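Local coordinates for pyoverdine biosynthesis protein PvcB (PDB 4YLM) that catalyses the iron- and 2-oxoglutarate-dependent oxidation of tyrosine isonitrile in the biosynthesis of paerucumarin, at residues L195-P200 / R233-P238; T146-Q151 / P238-A243. All coordinates share one frame; numbering follows the deposited sequence.

Interaction 1 of 2, residues L195-P200 / R233-P238; sequences LRFCEP and RCLYHP
With CG trans to its backbone N (chi1 -179°) and the chain extended beyond it, E199 stretches toward Y236; in Y236, CG lies opposite the carbonyl carbon, beside the backbone N (chi1 -73°), which directs the phenol oxygen at the carboxylate. Y236 OH donates to E199 OE1 over 2.7 Å. The acceptor uses its syn lone pair, the side facing OE2, and the carboxylate carbon lies in the plane of the tyrosine ring at its edge, while carboxylate and ring planes stand 55° apart. E199 OE1 also accepts from the backbone N of L111, and OE2 forms a salt bridge with R232, so several partners fix the rotation of this buried carboxylate. The contact joins the C-terminal end of helix 224-235 to the chain leaving strand 193-195, in an oxygenase of the TauD/TfdA family, whose fold is built round the cupin-type double-stranded beta-helix; the side chain of E199 lies about 7 Å from that of H112, a residue expected to bind the catalytic iron. Alongside this polar pair, L235 divides its two methyls between different partners: CD1 approaches F197 CD2 obliquely at 3.7 Å, and CD2 meets L195 CD1 at 4.0 Å.

Interaction 2 of 2, residues T146-Q151 / P238-A243; sequences TPAALQ and PQAHYA
Helix 146-152 begins directly after strand 141-145, the central strand of the three-stranded antiparallel sheet, and here its first turn packs on the chain that enters strand 241-244, which lies beside strand 141-145. A148 and A240 meet methyl to methyl, CB to CB at 3.7 Å, and their CA atoms are only 5.0 Å apart, which shows how closely the two backbones approach. The A148 methyl also lies against the carbonyl of Q239, 3.7 Å from its O atom. A240 CB also rests on the helix backbone, 3.8 Å from A149 N, with the A149 methyl farther off. No direct hydrogen bond crosses between the segments; one water does the work instead, donating to A148 O at 2.8 Å and to Q239 OE1 at 3.1 Å. Q239 has an extended chi2 (-178°), which carries its amide out beyond the alanines to this water. Farther along the helix, Q151 folds back so that NE2 donates to P147 O at 3.1 Å, and Q151 N reaches the same oxygen from the opposite face of the carbonyl plane. A240 also shares a backbone hydrogen bond with S145, the last residue of strand 141-145. Small apolar side chains thus permit the close backbone approach, while the polar link beside it, made through water, joins a helix carbonyl to a glutamine amide without direct contact between them.

The centres of the two interactions lie 8 Å apart, on the same side of the chain's centre, and P238 belongs to both. In chain order the segments run 146-151, 195-200, 233-238 and 238-243, so the segments of interaction 1 fall between those of interaction 2. Helix 224-235 leads through residues 236-240 into strand 241-244, so one segment of each contact lies on a single helix-to-strand connection. They also touch directly: L195 N lies 3.0 Å from T146 OG1, a probable hydrogen bond, and C234 O packs 3.3 Å from A240 CB. Helix 146-152, the end of helix 224-235 and the start of strand 241-244 thus pack as neighbours, with most of the touching residues buried.

Interaction 1 of 2, residues L195-P200 / R233-P238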
ATOM      1  N   LEU A 195     -20.576  13.891  -7.745  1.00 23.05           N
ATOM      2  CA  LEU A 195     -21.723  14.099  -8.617  1.00 25.94           C
ATOM      3  C   LEU A 195     -21.930  12.855  -9.476  1.00 28.48           C
ATOM      4  O   LEU A 195     -20.962  12.216  -9.908  1.00 25.50           O
ATOM      5  CB  LEU A 195     -21.504  15.314  -9.518  1.00 21.12           C
ATOM      6  CG  LEU A 195     -21.214  16.665  -8.854  1.00 22.73           C
ATOM      7  CD1 LEU A 195     -20.902  17.709  -9.906  1.00 26.42           C
ATOM      8  CD2 LEU A 195     -22.401  17.113  -7.992  1.00 28.42           C
ATOM      9  N   ARG A 196     -23.191  12.505  -9.709  1.00 27.45           N
ATOM     10  CA  ARG A 196     -23.533  11.531 -10.750  1.00 26.06           C
ATOM     11  C   ARG A 196     -24.468  12.259 -11.715  1.00 30.73           C
ATOM     12  O   ARG A 196     -25.578  12.617 -11.352  1.00 28.41           O
ATOM     13  CB  ARG A 196     -24.224  10.296 -10.159  1.00 25.52           C
ATOM     14  CG  ARG A 196     -23.340   9.449  -9.245  1.00 29.84           C
ATOM     15  CD  ARG A 196     -22.211   8.726 -10.006  1.00 24.60           C
ATOM     16  NE  ARG A 196     -21.052   9.587 -10.255  1.00 23.52           N
ATOM     17  CZ  ARG A 196     -19.904   9.165 -10.792  1.00 25.38           C
ATOM     18  NH1 ARG A 196     -19.756   7.893 -11.147  1.00 24.59           N
ATOM     19  NH2 ARG A 196     -18.900  10.015 -10.976  1.00 24.72           N
ATOM     20  N   PHE A 197     -23.998  12.489 -12.933  1.00 28.88           N
ATOM     21  CA  PHE A 197     -24.716  13.294 -13.899  1.00 33.41           C
ATOM     22  C   PHE A 197     -24.431  12.706 -15.265  1.00 32.89           C
ATOM     23  O   PHE A 197     -23.279  12.448 -15.594  1.00 30.17           O
ATOM     24  CB  PHE A 197     -24.202  14.734 -13.819  1.00 31.22           C
ATOM     25  CG  PHE A 197     -24.752  15.668 -14.883  1.00 34.02           C
ATOM     26  CD1 PHE A 197     -26.115  15.779 -15.106  1.00 35.69           C
ATOM     27  CD2 PHE A 197     -23.893  16.485 -15.604  1.00 29.95           C
ATOM     28  CE1 PHE A 197     -26.613  16.663 -16.063  1.00 36.66           C
ATOM     29  CE2 PHE A 197     -24.379  17.378 -16.551  1.00 34.05           C
ATOM     30  CZ  PHE A 197     -25.741  17.464 -16.782  1.00 33.01           C
ATOM     31  N   CYS A 198     -25.482  12.449 -16.041  1.00 32.00           N
ATOM     32  CA  CYS A 198     -25.308  12.088 -17.441  1.00 27.03           C
ATOM     33  C   CYS A 198     -25.752  13.298 -18.249  1.00 35.30           C
ATOM     34  O   CYS A 198     -26.913  13.700 -18.189  1.00 34.24           O
ATOM     35  CB  CYS A 198     -26.123  10.841 -17.807  1.00 33.38           C
ATOM     36  SG  CYS A 198     -25.871  10.268 -19.535  1.00 36.86           S
ATOM     37  N   GLU A 199     -24.812  13.899 -18.970  1.00 33.63           N
ATOM     38  CA  GLU A 199     -25.046  15.173 -19.629  1.00 35.80           C
ATOM     39  C   GLU A 199     -25.785  14.971 -20.957  1.00 37.57           C
ATOM     40  O   GLU A 199     -25.497  14.027 -21.686  1.00 34.73           O
ATOM     41  CB  GLU A 199     -23.705  15.872 -19.870  1.00 31.62           C
ATOM     42  CG  GLU A 199     -23.818  17.227 -20.529  1.00 35.51           C
ATOM     43  CD  GLU A 199     -22.483  17.761 -20.999  1.00 38.63           C
ATOM     44  OE1 GLU A 199     -21.483  16.998 -20.970  1.00 34.28           O
ATOM     45  OE2 GLU A 199     -22.436  18.944 -21.415  1.00 37.44           O
ATOM     46  N   PRO A 200     -26.751  15.851 -21.268  1.00 39.58           N
ATOM     47  CA  PRO A 200     -27.409  15.797 -22.583  1.00 38.60           C
ATOM     48  C   PRO A 200     -26.515  16.362 -23.687  1.00 39.63           C
ATOM     49  O   PRO A 200     -25.763  17.296 -23.434  1.00 43.25           O
ATOM     50  CB  PRO A 200     -28.632  16.711 -22.410  1.00 40.67           C
ATOM     51  CG  PRO A 200     -28.780  16.926 -20.934  1.00 44.47           C
ATOM     52  CD  PRO A 200     -27.397  16.820 -20.366  1.00 39.49           C
ATOM     53  N   ARG A 233     -20.727  24.533 -16.258  1.00 31.96           N
ATOM     54  CA  ARG A 233     -19.721  25.539 -15.917  1.00 32.22           C
ATOM     55  C   ARG A 233     -18.669  24.940 -14.978  1.00 30.92           C
ATOM     56  O   ARG A 233     -17.480  25.213 -15.101  1.00 28.69           O
ATOM     57  CB  ARG A 233     -20.366  26.743 -15.226  1.00 34.32           C
ATOM     58  CG  ARG A 233     -19.380  27.849 -14.889  1.00 38.21           C
ATOM     59  CD  ARG A 233     -20.010  28.960 -14.036  1.00 41.07           C
ATOM     60  NE  ARG A 233     -20.310  28.547 -12.664  1.00 37.24           N
ATOM     61  CZ  ARG A 233     -19.430  28.553 -11.668  1.00 41.24           C
ATOM     62  NH1 ARG A 233     -18.176  28.941 -11.883  1.00 39.97           N
ATOM     63  NH2 ARG A 233     -19.799  28.170 -10.451  1.00 39.79           N
ATOM     64  N   CYS A 234     -19.122  24.131 -14.033  1.00 30.79           N
ATOM     65  CA  CYS A 234     -18.232  23.622 -12.994  1.00 31.50           C
ATOM     66  C   CYS A 234     -17.477  22.367 -13.444  1.00 29.85           C
ATOM     67  O   CYS A 234     -16.292  22.219 -13.164  1.00 29.73           O
ATOM     68  CB  CYS A 234     -19.008  23.375 -11.701  1.00 30.47           C
ATOM     69  SG  CYS A 234     -19.611  24.907 -10.905  1.00 32.82           S
ATOM     70  N   LEU A 235     -18.162  21.482 -14.163  1.00 28.72           N
ATOM     71  CA  LEU A 235     -17.535  20.264 -14.658  1.00 27.61           C
ATOM     72  C   LEU A 235     -16.525  20.532 -15.763  1.00 33.32           C
ATOM     73  O   LEU A 235     -15.528  19.814 -15.872  1.00 28.92           O
ATOM     74  CB  LEU A 235     -18.590  19.253 -15.111  1.00 26.72           C
ATOM     75  CG  LEU A 235     -19.441  18.649 -13.997  1.00 28.46           C
ATOM     76  CD1 LEU A 235     -20.695  17.990 -14.589  1.00 26.41           C
ATOM     77  CD2 LEU A 235     -18.596  17.644 -13.174  1.00 25.60           C
ATOM     78  N   TYR A 236     -16.755  21.566 -16.576  1.00 27.72           N
ATOM     79  CA  TYR A 236     -15.814  21.869 -17.656  1.00 27.88           C
ATOM     80  C   TYR A 236     -14.796  22.945 -17.287  1.00 25.36           C
ATOM     81  O   TYR A 236     -13.955  23.324 -18.098  1.00 30.59           O
ATOM     82  CB  TYR A 236     -16.542  22.240 -18.959  1.00 30.19           C
ATOM     83  CG  TYR A 236     -17.199  21.066 -19.654  1.00 30.86           C
ATOM     84  CD1 TYR A 236     -16.476  20.252 -20.525  1.00 29.05           C
ATOM     85  CD2 TYR A 236     -18.540  20.767 -19.437  1.00 29.27           C
ATOM     86  CE1 TYR A 236     -17.080  19.168 -21.173  1.00 31.76           C
ATOM     87  CE2 TYR A 236     -19.149  19.697 -20.072  1.00 29.72           C
ATOM     88  CZ  TYR A 236     -18.419  18.901 -20.939  1.00 34.74           C
ATOM     89  OH  TYR A 236     -19.037  17.845 -21.571  1.00 33.23           O
ATOM     90  N   HIS A 237     -14.873  23.428 -16.060  1.00 27.80           N
ATOM     91  CA  HIS A 237     -13.914  24.396 -15.541  1.00 31.16           C
ATOM     92  C   HIS A 237     -12.492  23.801 -15.514  1.00 35.85           C
ATOM     93  O   HIS A 237     -12.307  22.611 -15.231  1.00 34.13           O
ATOM     94  CB  HIS A 237     -14.354  24.815 -14.141  1.00 28.97           C
ATOM     95  CG  HIS A 237     -13.617  25.993 -13.592  1.00 34.52           C
ATOM     96  ND1 HIS A 237     -12.296  25.933 -13.202  1.00 36.14           N
ATOM     97  CD2 HIS A 237     -14.025  27.262 -13.345  1.00 37.89           C
ATOM     98  CE1 HIS A 237     -11.918  27.114 -12.744  1.00 38.13           C
ATOM     99  NE2 HIS A 237     -12.947  27.940 -12.825  1.00 40.54           N
ATOM    100  N   PRO A 238     -11.482  24.626 -15.822  1.00 35.09           N
ATOM    101  CA  PRO A 238     -10.086  24.165 -15.844  1.00 34.04           C
ATOM    102  C   PRO A 238      -9.612  23.518 -14.532  1.00 33.07           C
ATOM    103  O   PRO A 238      -8.686  22.705 -14.576  1.00 32.08           O
ATOM    104  CB  PRO A 238      -9.298  25.450 -16.129  1.00 37.83           C
ATOM    105  CG  PRO A 238     -10.269  26.311 -16.903  1.00 39.28           C
ATOM    106  CD  PRO A 238     -11.628  26.002 -16.339  1.00 35.89           C
TER

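Interaction 2 of 2, residues T146-Q151 / P238-A243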
ATOM      1  N   THR A 146     -15.574  15.208 -10.086  1.00 21.27           N
ATOM      2  CA  THR A 146     -16.814  15.758  -9.566  1.00 21.97           C
ATOM      3  C   THR A 146     -16.622  16.472  -8.225  1.00 26.56           C
ATOM      4  O   THR A 146     -17.324  17.438  -7.944  1.00 25.25           O
ATOM      5  CB  THR A 146     -17.989  14.744  -9.550  1.00 21.30           C
ATOM      6  OG1 THR A 146     -17.706  13.657  -8.662  1.00 22.45           O
ATOM      7  CG2 THR A 146     -18.243  14.193 -10.965  1.00 22.53           C
ATOM      8  N   PRO A 147     -15.668  16.011  -7.394  1.00 24.89           N
ATOM      9  CA  PRO A 147     -15.404  16.795  -6.174  1.00 22.30           C
ATOM     10  C   PRO A 147     -14.854  18.187  -6.482  1.00 25.36           C
ATOM     11  O   PRO A 147     -15.207  19.137  -5.779  1.00 24.30           O
ATOM     12  CB  PRO A 147     -14.364  15.951  -5.416  1.00 24.91           C
ATOM     13  CG  PRO A 147     -14.652  14.508  -5.891  1.00 22.83           C
ATOM     14  CD  PRO A 147     -14.996  14.695  -7.376  1.00 20.21           C
ATOM     15  N   ALA A 148     -14.010  18.318  -7.505  1.00 22.63           N
ATOM     16  CA  ALA A 148     -13.533  19.642  -7.897  1.00 25.35           C
ATOM     17  C   ALA A 148     -14.704  20.535  -8.330  1.00 30.67           C
ATOM     18  O   ALA A 148     -14.796  21.697  -7.923  1.00 29.80           O
ATOM     19  CB  ALA A 148     -12.510  19.547  -9.001  1.00 21.33           C
ATOM     20  N   ALA A 149     -15.597  19.989  -9.154  1.00 28.24           N
ATOM     21  CA  ALA A 149     -16.777  20.737  -9.597  1.00 28.88           C
ATOM     22  C   ALA A 149     -17.600  21.201  -8.393  1.00 30.93           C
ATOM     23  O   ALA A 149     -18.096  22.335  -8.366  1.00 32.54           O
ATOM     24  CB  ALA A 149     -17.632  19.889 -10.548  1.00 26.47           C
ATOM     25  N   LEU A 150     -17.728  20.335  -7.388  1.00 29.00           N
ATOM     26  CA  LEU A 150     -18.465  20.691  -6.176  1.00 29.44           C
ATOM     27  C   LEU A 150     -17.838  21.863  -5.422  1.00 33.85           C
ATOM     28  O   LEU A 150     -18.548  22.623  -4.764  1.00 32.16           O
ATOM     29  CB  LEU A 150     -18.646  19.487  -5.246  1.00 28.59           C
ATOM     30  CG  LEU A 150     -19.811  18.543  -5.560  1.00 31.09           C
ATOM     31  CD1 LEU A 150     -19.619  17.150  -4.914  1.00 25.36           C
ATOM     32  CD2 LEU A 150     -21.146  19.172  -5.126  1.00 31.12           C
ATOM     33  N   GLN A 151     -16.519  22.017  -5.521  1.00 29.72           N
ATOM     34  CA  GLN A 151     -15.834  23.117  -4.837  1.00 33.71           C
ATOM     35  C   GLN A 151     -15.992  24.433  -5.602  1.00 33.74           C
ATOM     36  O   GLN A 151     -15.742  25.502  -5.059  1.00 35.04           O
ATOM     37  CB  GLN A 151     -14.335  22.830  -4.669  1.00 31.85           C
ATOM     38  CG  GLN A 151     -13.986  21.486  -4.038  1.00 27.59           C
ATOM     39  CD  GLN A 151     -14.776  21.190  -2.794  1.00 34.73           C
ATOM     40  OE1 GLN A 151     -14.763  21.964  -1.842  1.00 31.97           O
ATOM     41  NE2 GLN A 151     -15.475  20.054  -2.790  1.00 38.25           N
ATOM     42  N   PRO A 238     -11.482  24.626 -15.822  1.00 35.09           N
ATOM     43  CA  PRO A 238     -10.086  24.165 -15.844  1.00 34.04           C
ATOM     44  C   PRO A 238      -9.612  23.518 -14.532  1.00 33.07           C
ATOM     45  O   PRO A 238      -8.686  22.705 -14.576  1.00 32.08           O
ATOM     46  CB  PRO A 238      -9.298  25.450 -16.129  1.00 37.83           C
ATOM     47  CG  PRO A 238     -10.269  26.311 -16.903  1.00 39.28           C
ATOM     48  CD  PRO A 238     -11.628  26.002 -16.339  1.00 35.89           C
ATOM     49  N   GLN A 239     -10.208  23.878 -13.400  1.00 31.42           N
ATOM     50  CA  GLN A 239      -9.865  23.247 -12.125  1.00 34.09           C
ATOM     51  C   GLN A 239     -10.411  21.818 -12.026  1.00 32.66           C
ATOM     52  O   GLN A 239      -9.911  21.017 -11.241  1.00 28.88           O
ATOM     53  CB  GLN A 239     -10.385  24.072 -10.934  1.00 33.91           C
ATOM     54  CG  GLN A 239      -9.641  25.387 -10.669  1.00 36.18           C
ATOM     55  CD  GLN A 239     -10.160  26.151  -9.436  1.00 46.07           C
ATOM     56  OE1 GLN A 239     -10.934  25.628  -8.626  1.00 43.63           O
ATOM     57  NE2 GLN A 239      -9.717  27.398  -9.294  1.00 47.82           N
ATOM     58  N   ALA A 240     -11.432  21.504 -12.824  1.00 26.17           N
ATOM     59  CA  ALA A 240     -12.166  20.255 -12.666  1.00 28.04           C
ATOM     60  C   ALA A 240     -12.080  19.309 -13.863  1.00 25.56           C
ATOM     61  O   ALA A 240     -12.522  18.167 -13.778  1.00 25.75           O
ATOM     62  CB  ALA A 240     -13.632  20.538 -12.335  1.00 23.78           C
ATOM     63  N   HIS A 241     -11.483  19.775 -14.953  1.00 25.49           N
ATOM     64  CA  HIS A 241     -11.611  19.112 -16.245  1.00 25.98           C
ATOM     65  C   HIS A 241     -10.243  18.892 -16.868  1.00 26.18           C
ATOM     66  O   HIS A 241      -9.388  19.772 -16.820  1.00 29.67           O
ATOM     67  CB  HIS A 241     -12.468  19.982 -17.177  1.00 26.90           C
ATOM     68  CG  HIS A 241     -12.818  19.336 -18.487  1.00 26.55           C
ATOM     69  ND1 HIS A 241     -13.715  18.292 -18.589  1.00 28.83           N
ATOM     70  CD2 HIS A 241     -12.429  19.619 -19.753  1.00 31.40           C
ATOM     71  CE1 HIS A 241     -13.859  17.957 -19.861  1.00 28.81           C
ATOM     72  NE2 HIS A 241     -13.077  18.735 -20.587  1.00 29.69           N
ATOM     73  N   TYR A 242     -10.043  17.713 -17.452  1.00 23.55           N
ATOM     74  CA  TYR A 242      -8.798  17.379 -18.136  1.00 24.61           C
ATOM     75  C   TYR A 242      -9.092  16.675 -19.460  1.00 26.23           C
ATOM     76  O   TYR A 242      -9.873  15.720 -19.512  1.00 27.39           O
ATOM     77  CB  TYR A 242      -7.930  16.472 -17.238  1.00 24.85           C
ATOM     78  CG  TYR A 242      -6.744  15.854 -17.946  1.00 24.66           C
ATOM     79  CD1 TYR A 242      -5.591  16.589 -18.174  1.00 27.30           C
ATOM     80  CD2 TYR A 242      -6.773  14.529 -18.378  1.00 24.86           C
ATOM     81  CE1 TYR A 242      -4.499  16.033 -18.826  1.00 24.93           C
ATOM     82  CE2 TYR A 242      -5.677  13.956 -19.031  1.00 21.42           C
ATOM     83  CZ  TYR A 242      -4.549  14.715 -19.249  1.00 24.08           C
ATOM     84  OH  TYR A 242      -3.460  14.175 -19.895  1.00 22.83           O
ATOM     85  N   ALA A 243      -8.457  17.137 -20.532  1.00 27.30           N
ATOM     86  CA  ALA A 243      -8.616  16.513 -21.837  1.00 31.38           C
ATOM     87  C   ALA A 243      -7.315  15.814 -22.203  1.00 28.12           C
ATOM     88  O   ALA A 243      -6.257  16.449 -22.264  1.00 31.61           O
ATOM     89  CB  ALA A 243      -9.001  17.569 -22.894  1.00 28.75           C
TER
HETATM   90  O   HOH W   1     -12.310  22.967  -7.687  1.00 37.79           O